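Local coordinates for BAR/IMD domain-containing adapter protein 2-like 2 (Mus musculus, PDB 3OK8) that binds phosphoinositides and induces planar or gently curved membrane structures through its I-BAR (IMD) domain, at residues 20-25 with 115-120. Numbering follows the deposited sequence.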
# COMPACT_ATOMS: atom_id res chain seq x y z
N SER A 20 -23.68 -21.56 -16.22
CA SER A 20 -23.19 -20.60 -15.22
C SER A 20 -21.67 -20.57 -15.25
O SER A 20 -21.05 -19.51 -15.13
CB SER A 20 -23.65 -20.99 -13.82
OG SER A 20 -24.92 -20.44 -13.51
N ILE A 21 -21.07 -21.74 -15.40
CA ILE A 21 -19.62 -21.86 -15.42
C ILE A 21 -19.04 -21.19 -16.66
O ILE A 21 -18.07 -20.47 -16.58
CB ILE A 21 -19.17 -23.34 -15.34
CG1 ILE A 21 -19.57 -23.95 -14.00
CG2 ILE A 21 -17.67 -23.46 -15.59
CD1 ILE A 21 -19.31 -25.46 -13.91
N MET A 22 -19.66 -21.43 -17.81
CA MET A 22 -19.05 -21.06 -19.08
C MET A 22 -19.21 -19.60 -19.44
O MET A 22 -18.37 -19.03 -20.13
CB MET A 22 -19.62 -21.94 -20.21
CG MET A 22 -19.04 -23.34 -20.25
SD MET A 22 -19.97 -24.49 -21.29
CE MET A 22 -19.50 -23.90 -22.92
N GLU A 23 -20.30 -18.98 -18.99
CA GLU A 23 -20.62 -17.63 -19.42
C GLU A 23 -20.93 -16.72 -18.25
O GLU A 23 -21.55 -15.67 -18.39
CB GLU A 23 -21.75 -17.63 -20.46
CG GLU A 23 -23.10 -18.10 -20.00
CD GLU A 23 -24.11 -18.15 -21.14
OE1 GLU A 23 -24.47 -19.27 -21.57
OE2 GLU A 23 -24.52 -17.07 -21.63
N GLN A 24 -20.45 -17.12 -17.08
CA GLN A 24 -20.57 -16.30 -15.90
C GLN A 24 -19.27 -16.39 -15.13
O GLN A 24 -18.55 -15.40 -14.98
CB GLN A 24 -21.75 -16.76 -15.06
CG GLN A 24 -22.13 -15.84 -13.93
CD GLN A 24 -23.63 -15.89 -13.64
OE1 GLN A 24 -24.05 -16.16 -12.52
NE2 GLN A 24 -24.43 -15.62 -14.67
N PHE A 25 -18.94 -17.59 -14.67
CA PHE A 25 -17.72 -17.80 -13.91
C PHE A 25 -16.46 -17.65 -14.77
O PHE A 25 -15.57 -16.86 -14.44
CB PHE A 25 -17.73 -19.15 -13.21
CG PHE A 25 -16.51 -19.40 -12.38
CD1 PHE A 25 -16.44 -18.97 -11.07
CD2 PHE A 25 -15.42 -20.07 -12.92
CE1 PHE A 25 -15.32 -19.20 -10.30
CE2 PHE A 25 -14.28 -20.31 -12.15
CZ PHE A 25 -14.23 -19.87 -10.84
N GLN A 115 -12.52 -24.97 -22.11
CA GLN A 115 -12.61 -26.12 -22.99
C GLN A 115 -12.92 -27.43 -22.25
O GLN A 115 -13.58 -28.33 -22.79
CB GLN A 115 -11.31 -26.26 -23.79
CG GLN A 115 -11.28 -27.45 -24.74
CD GLN A 115 -11.89 -27.14 -26.10
OE1 GLN A 115 -12.07 -28.03 -26.93
NE2 GLN A 115 -12.20 -25.87 -26.33
N PHE A 116 -12.44 -27.55 -21.02
CA PHE A 116 -12.70 -28.74 -20.22
C PHE A 116 -14.17 -28.89 -19.90
O PHE A 116 -14.77 -29.93 -20.14
CB PHE A 116 -11.91 -28.69 -18.92
CG PHE A 116 -12.32 -29.73 -17.91
CD1 PHE A 116 -13.25 -29.43 -16.92
CD2 PHE A 116 -11.78 -31.00 -17.94
CE1 PHE A 116 -13.62 -30.37 -15.98
CE2 PHE A 116 -12.15 -31.96 -17.00
CZ PHE A 116 -13.08 -31.64 -16.02
N ILE A 117 -14.75 -27.83 -19.32
CA ILE A 117 -16.17 -27.79 -19.01
C ILE A 117 -17.03 -27.83 -20.27
O ILE A 117 -18.18 -28.28 -20.22
CB ILE A 117 -16.53 -26.56 -18.15
CG1 ILE A 117 -16.93 -26.98 -16.74
CG2 ILE A 117 -17.71 -25.84 -18.75
CD1 ILE A 117 -15.92 -27.84 -16.04
N LYS A 118 -16.48 -27.37 -21.39
CA LYS A 118 -17.19 -27.39 -22.67
C LYS A 118 -17.34 -28.84 -23.16
O LYS A 118 -18.40 -29.23 -23.64
CB LYS A 118 -16.45 -26.56 -23.71
CG LYS A 118 -17.35 -25.94 -24.76
CD LYS A 118 -16.56 -25.11 -25.77
CE LYS A 118 -16.37 -25.84 -27.10
NZ LYS A 118 -15.68 -27.16 -26.96
N ASP A 119 -16.27 -29.62 -23.04
CA ASP A 119 -16.29 -31.03 -23.39
C ASP A 119 -17.17 -31.82 -22.42
O ASP A 119 -17.88 -32.72 -22.82
CB ASP A 119 -14.87 -31.60 -23.37
CG ASP A 119 -14.02 -31.09 -24.52
OD1 ASP A 119 -14.59 -30.71 -25.57
OD2 ASP A 119 -12.78 -31.08 -24.37
N SER A 120 -17.08 -31.47 -21.15
CA SER A 120 -17.90 -32.09 -20.11
C SER A 120 -19.38 -31.89 -20.45
O SER A 120 -20.15 -32.85 -20.55
CB SER A 120 -17.56 -31.47 -18.75
OG SER A 120 -18.24 -32.10 -17.68
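Lys-118 NZ, which hydrogen-bonds to Gln-122 OE1 one turn on and has a long salt bridge to Asp-119 OD1 at 4.0 Å, ends a side chain whose aliphatic root meets Met-22 from the facing helix. The two helices, 5-66 and 71-147, belong to the three-helix bundle of the I-BAR domain, which pairs antiparallel with a second copy. The axes of segments 20-25 and 115-120 make an angle of 147° between their N-to-C directions and approach to 9.9 Å; between these segments no hydrogen bond forms, and the contact is made by hydrocarbon and sulfur alone. At its centre Met-22 and Ile-117 run alongside each other, pointing opposite ways. Met-22 CG presses on Ile-117 CG2 at 3.2 Å, closer than two carbons normally sit, and SD follows along the same methyl at 3.7 Å. A bend at chi3 of 74° then turns the methyl of Met-22 across the lysine chain, with CE 3.5 Å from Lys-118 CG; beyond that point the lysine leads its charge away from the interface. With an alanine in place of Met-22, Ile-117 CG2 and the lysine methylenes would probably lose their cover, opening a gap between the helices beside Ile-117. Further inside the bundle, Ile-21 lies crosswise, nearly perpendicular, to Ile-117. Helix 153-217 adds Arg-185, which packs on Ile-117, while Tyr-18 OH, hydrogen-bonded to Ser-120 OG, ties the same two helices nearby. Ile-117 CG1 sits against two branch ends of Ile-21, 3.8 Å from CG2 and 4.0 Å from CD1.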